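Transcriptional regulator AefR (Pseudomonas syringae pv. tomato, PDB 3CDL) probably acts as a TetR-family transcriptional regulator that binds cis-regulatory DNA to control gene expression. Local coordinates at residues Lys10-Asp24 against Ile35-His49. Residues are numbered along the deposited sequence; the frame is centred on the assembly and turned at random.
Sequences KRESIVQAAIAEFGD and IAARAEVSKRTVYNH
Arg38 lies along helix 10-24 and grips it with both halves of its side chain. Its CG rests 3.4 Å from Ala17 CB, and the methyl of Ala20 sits under the centre of one guanidinium face. NH1 of Arg38 gives a hydrogen bond of 2.8 Å to OD2 of Asp24. The bond runs near the guanidinium plane but meets the carboxylate from above its own plane. Glu21 joins as a long ion pair, its OE1 lying closer to Arg38 CD (3.2 Å) than to NH1, and the three charges form a network. Ile14 is a knob between two helices, packed among Ile35, Ala39, Val46 and His49. CG1 lies anti to the carbonyl carbon (chi1 -57°), and the extended second torsion carries CD1 on to the edge of the imidazole, 3.3 Å from ND1 of His49, a buried nitrogen with no partner in the model. Its other branch, CG2, meets CG2 of Ile35 at 4.0 Å. Such packing illustrates how the three-helix DNA-binding domain of TetR proteins is built: helix 10-24 packs against both helices of the predicted helix-turn-helix, its direction lying 119° from that of segment 35-39 and 99° from that of segment 43-49. Ile35 returns the fit as a knob among Ile14, Ala17, Ala18 and Phe22, while Leu56 of helix 53-64 also touches it. At the far end, Arg11 lays its CG over the centre of the His49 ring in a CH-pi contact, 3.7 Å from its centroid. The same arginine hydrogen-bonds through NH2 to His49 O (3.2 Å), approaching from above the carbonyl plane.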
# COMPACT_ATOMS: atom_id res chain seq x y z
N LYS B 10 4.03 7.76 30.26
CA LYS B 10 4.36 6.37 30.57
C LYS B 10 3.63 5.37 29.68
O LYS B 10 4.15 4.28 29.41
CB LYS B 10 4.12 6.05 32.05
CG LYS B 10 4.94 4.86 32.55
CD LYS B 10 6.46 5.11 32.45
CE LYS B 10 6.97 6.11 33.50
NZ LYS B 10 6.73 5.66 34.90
N ARG B 11 2.42 5.73 29.23
CA ARG B 11 1.73 4.94 28.21
C ARG B 11 2.55 4.96 26.94
O ARG B 11 2.81 3.91 26.34
CB ARG B 11 0.31 5.46 27.94
CG ARG B 11 -0.81 4.55 28.47
CD ARG B 11 -2.06 4.54 27.57
NE ARG B 11 -2.89 3.35 27.83
CZ ARG B 11 -3.92 2.95 27.09
NH1 ARG B 11 -4.29 3.63 26.01
NH2 ARG B 11 -4.60 1.85 27.43
N GLU B 12 2.99 6.16 26.55
CA GLU B 12 3.78 6.36 25.34
C GLU B 12 5.07 5.58 25.41
O GLU B 12 5.47 4.95 24.43
CB GLU B 12 4.08 7.85 25.09
CG GLU B 12 2.85 8.74 24.87
CD GLU B 12 2.08 8.45 23.58
OE1 GLU B 12 1.06 9.15 23.34
OE2 GLU B 12 2.47 7.54 22.81
N SER B 13 5.70 5.61 26.57
CA SER B 13 6.90 4.82 26.85
C SER B 13 6.69 3.35 26.45
O SER B 13 7.47 2.79 25.67
CB SER B 13 7.25 4.93 28.34
OG SER B 13 8.56 4.47 28.63
N ILE B 14 5.62 2.74 26.96
CA ILE B 14 5.31 1.33 26.69
C ILE B 14 4.93 1.07 25.22
O ILE B 14 5.39 0.09 24.61
CB ILE B 14 4.19 0.82 27.63
CG1 ILE B 14 4.57 1.02 29.10
CG2 ILE B 14 3.86 -0.64 27.33
CD1 ILE B 14 3.39 1.04 30.06
N VAL B 15 4.09 1.94 24.66
CA VAL B 15 3.74 1.88 23.24
C VAL B 15 5.00 1.93 22.39
O VAL B 15 5.15 1.10 21.48
CB VAL B 15 2.78 3.04 22.83
CG1 VAL B 15 2.62 3.10 21.33
CG2 VAL B 15 1.42 2.88 23.50
N GLN B 16 5.91 2.87 22.70
CA GLN B 16 7.18 3.06 21.99
C GLN B 16 8.04 1.80 21.97
O GLN B 16 8.54 1.39 20.91
CB GLN B 16 7.99 4.19 22.60
CG GLN B 16 8.22 5.35 21.68
CD GLN B 16 6.93 5.98 21.24
OE1 GLN B 16 6.24 5.47 20.34
NE2 GLN B 16 6.60 7.11 21.85
N ALA B 17 8.23 1.23 23.15
CA ALA B 17 8.94 -0.03 23.28
C ALA B 17 8.22 -1.13 22.51
O ALA B 17 8.86 -2.03 21.96
CB ALA B 17 9.04 -0.40 24.74
N ALA B 18 6.89 -1.06 22.45
CA ALA B 18 6.13 -2.08 21.73
C ALA B 18 6.45 -2.02 20.23
O ALA B 18 6.63 -3.04 19.58
CB ALA B 18 4.64 -1.93 21.98
N ILE B 19 6.54 -0.79 19.72
CA ILE B 19 6.81 -0.55 18.31
C ILE B 19 8.19 -1.07 17.97
O ILE B 19 8.36 -1.86 17.02
CB ILE B 19 6.67 0.96 18.00
CG1 ILE B 19 5.20 1.36 18.15
CG2 ILE B 19 7.26 1.31 16.63
CD1 ILE B 19 4.92 2.79 17.79
N ALA B 20 9.16 -0.65 18.77
CA ALA B 20 10.56 -1.04 18.64
C ALA B 20 10.71 -2.55 18.70
O ALA B 20 11.29 -3.14 17.79
CB ALA B 20 11.36 -0.39 19.75
N GLU B 21 10.17 -3.16 19.75
CA GLU B 21 10.26 -4.61 19.90
C GLU B 21 9.54 -5.37 18.79
O GLU B 21 10.10 -6.33 18.27
CB GLU B 21 9.78 -5.09 21.28
CG GLU B 21 10.76 -4.85 22.45
CD GLU B 21 12.10 -5.62 22.36
OE1 GLU B 21 13.10 -5.14 22.95
OE2 GLU B 21 12.15 -6.68 21.71
N PHE B 22 8.32 -4.96 18.44
CA PHE B 22 7.58 -5.62 17.36
C PHE B 22 8.30 -5.40 16.03
O PHE B 22 8.17 -6.18 15.09
CB PHE B 22 6.14 -5.09 17.21
CG PHE B 22 5.26 -5.35 18.39
CD1 PHE B 22 4.28 -4.43 18.73
CD2 PHE B 22 5.39 -6.50 19.15
CE1 PHE B 22 3.44 -4.65 19.84
CE2 PHE B 22 4.55 -6.72 20.27
CZ PHE B 22 3.58 -5.79 20.61
N GLY B 23 9.05 -4.30 15.96
CA GLY B 23 9.85 -4.03 14.79
C GLY B 23 11.06 -4.94 14.79
O GLY B 23 11.55 -5.33 13.74
N ASP B 24 11.54 -5.28 15.98
CA ASP B 24 12.77 -6.05 16.10
C ASP B 24 12.50 -7.53 15.96
O ASP B 24 13.00 -8.18 15.04
CB ASP B 24 13.48 -5.75 17.43
CG ASP B 24 14.00 -4.31 17.51
OD1 ASP B 24 13.85 -3.57 16.50
OD2 ASP B 24 14.56 -3.92 18.57
N ILE B 35 8.87 -6.38 26.17
CA ILE B 35 8.40 -4.98 26.11
C ILE B 35 8.78 -4.21 27.39
O ILE B 35 9.35 -3.11 27.30
CB ILE B 35 6.86 -4.93 25.87
CG1 ILE B 35 6.53 -5.40 24.46
CG2 ILE B 35 6.29 -3.53 26.12
CD1 ILE B 35 5.05 -5.67 24.22
N ALA B 36 8.48 -4.79 28.55
CA ALA B 36 8.73 -4.18 29.87
C ALA B 36 10.23 -3.95 30.14
O ALA B 36 10.61 -2.91 30.69
CB ALA B 36 8.12 -5.02 30.97
N ALA B 37 11.04 -4.91 29.72
CA ALA B 37 12.50 -4.84 29.75
C ALA B 37 13.05 -3.61 29.04
O ALA B 37 14.10 -3.09 29.45
CB ALA B 37 13.09 -6.08 29.14
N ARG B 38 12.38 -3.17 27.98
CA ARG B 38 12.88 -2.05 27.20
C ARG B 38 12.09 -0.76 27.38
O ARG B 38 12.57 0.32 27.06
CB ARG B 38 13.05 -2.43 25.71
CG ARG B 38 12.20 -1.67 24.71
CD ARG B 38 12.59 -2.03 23.29
NE ARG B 38 13.50 -1.06 22.69
CZ ARG B 38 14.06 -1.20 21.48
NH1 ARG B 38 13.82 -2.28 20.75
NH2 ARG B 38 14.85 -0.25 21.01
N ALA B 39 10.88 -0.87 27.92
CA ALA B 39 10.19 0.32 28.41
C ALA B 39 10.93 0.77 29.66
O ALA B 39 10.75 1.90 30.12
CB ALA B 39 8.74 0.02 28.71
N GLU B 40 11.80 -0.12 30.16
CA GLU B 40 12.47 -0.02 31.48
C GLU B 40 11.45 0.12 32.61
O GLU B 40 11.57 0.96 33.51
CB GLU B 40 13.57 1.06 31.48
CG GLU B 40 14.71 0.74 30.49
CD GLU B 40 15.94 1.70 30.70
OE1 GLU B 40 16.29 2.46 29.69
OE2 GLU B 40 16.56 1.71 31.86
N VAL B 41 10.45 -0.76 32.56
CA VAL B 41 9.28 -0.72 33.44
C VAL B 41 9.01 -2.12 34.04
O VAL B 41 9.63 -3.12 33.61
CB VAL B 41 8.06 -0.16 32.63
CG1 VAL B 41 7.36 -1.28 31.87
CG2 VAL B 41 7.10 0.58 33.53
N SER B 42 8.14 -2.19 35.06
CA SER B 42 7.85 -3.49 35.70
C SER B 42 6.75 -4.21 34.91
O SER B 42 5.76 -3.56 34.49
CB SER B 42 7.44 -3.30 37.19
OG SER B 42 6.11 -2.67 37.33
N LYS B 43 6.92 -5.54 34.70
CA LYS B 43 5.89 -6.35 34.02
C LYS B 43 4.52 -5.85 34.45
O LYS B 43 3.60 -5.73 33.64
CB LYS B 43 6.02 -7.84 34.36
CG LYS B 43 7.11 -8.59 33.62
CD LYS B 43 7.53 -9.82 34.42
CE LYS B 43 8.85 -10.40 33.92
NZ LYS B 43 9.55 -11.18 34.99
N ARG B 44 4.44 -5.51 35.74
CA ARG B 44 3.24 -5.05 36.40
C ARG B 44 2.66 -3.77 35.78
O ARG B 44 1.51 -3.76 35.35
CB ARG B 44 3.53 -4.88 37.91
CG ARG B 44 2.28 -4.64 38.81
CD ARG B 44 2.91 -4.08 40.15
NE ARG B 44 1.88 -3.61 41.08
CZ ARG B 44 1.26 -4.47 41.99
NH1 ARG B 44 1.50 -5.85 42.03
NH2 ARG B 44 0.36 -3.92 42.82
N THR B 45 3.44 -2.69 35.71
CA THR B 45 2.90 -1.43 35.20
C THR B 45 2.51 -1.54 33.71
O THR B 45 1.66 -0.80 33.21
CB THR B 45 3.81 -0.20 35.49
OG1 THR B 45 5.07 -0.36 34.84
CG2 THR B 45 4.03 -0.01 37.00
N VAL B 46 3.13 -2.49 33.01
CA VAL B 46 2.77 -2.81 31.63
C VAL B 46 1.37 -3.41 31.54
O VAL B 46 0.58 -3.00 30.68
CB VAL B 46 3.82 -3.77 30.97
CG1 VAL B 46 3.26 -4.42 29.71
CG2 VAL B 46 5.09 -3.02 30.64
N TYR B 47 1.04 -4.37 32.41
CA TYR B 47 -0.28 -5.01 32.36
C TYR B 47 -1.41 -4.08 32.79
O TYR B 47 -2.55 -4.22 32.33
CB TYR B 47 -0.30 -6.33 33.15
CG TYR B 47 0.39 -7.49 32.45
CD1 TYR B 47 -0.14 -8.04 31.28
CD2 TYR B 47 1.58 -8.03 32.95
CE1 TYR B 47 0.51 -9.10 30.62
CE2 TYR B 47 2.23 -9.09 32.30
CZ TYR B 47 1.68 -9.61 31.14
OH TYR B 47 2.30 -10.65 30.50
N ASN B 48 -1.08 -3.14 33.67
CA ASN B 48 -1.98 -2.08 34.11
C ASN B 48 -2.51 -1.29 32.92
O ASN B 48 -3.72 -1.13 32.75
CB ASN B 48 -1.27 -1.13 35.09
CG ASN B 48 -0.97 -1.78 36.44
OD1 ASN B 48 -1.69 -2.68 36.91
ND2 ASN B 48 0.11 -1.32 37.08
N HIS B 49 -1.60 -0.80 32.08
CA HIS B 49 -1.98 -0.05 30.89
C HIS B 49 -2.61 -0.94 29.81
O HIS B 49 -3.66 -0.60 29.28
CB HIS B 49 -0.81 0.77 30.36
CG HIS B 49 -0.56 2.03 31.14
ND1 HIS B 49 0.70 2.51 31.40
CD2 HIS B 49 -1.43 2.89 31.74
CE1 HIS B 49 0.61 3.63 32.12
NE2 HIS B 49 -0.67 3.88 32.34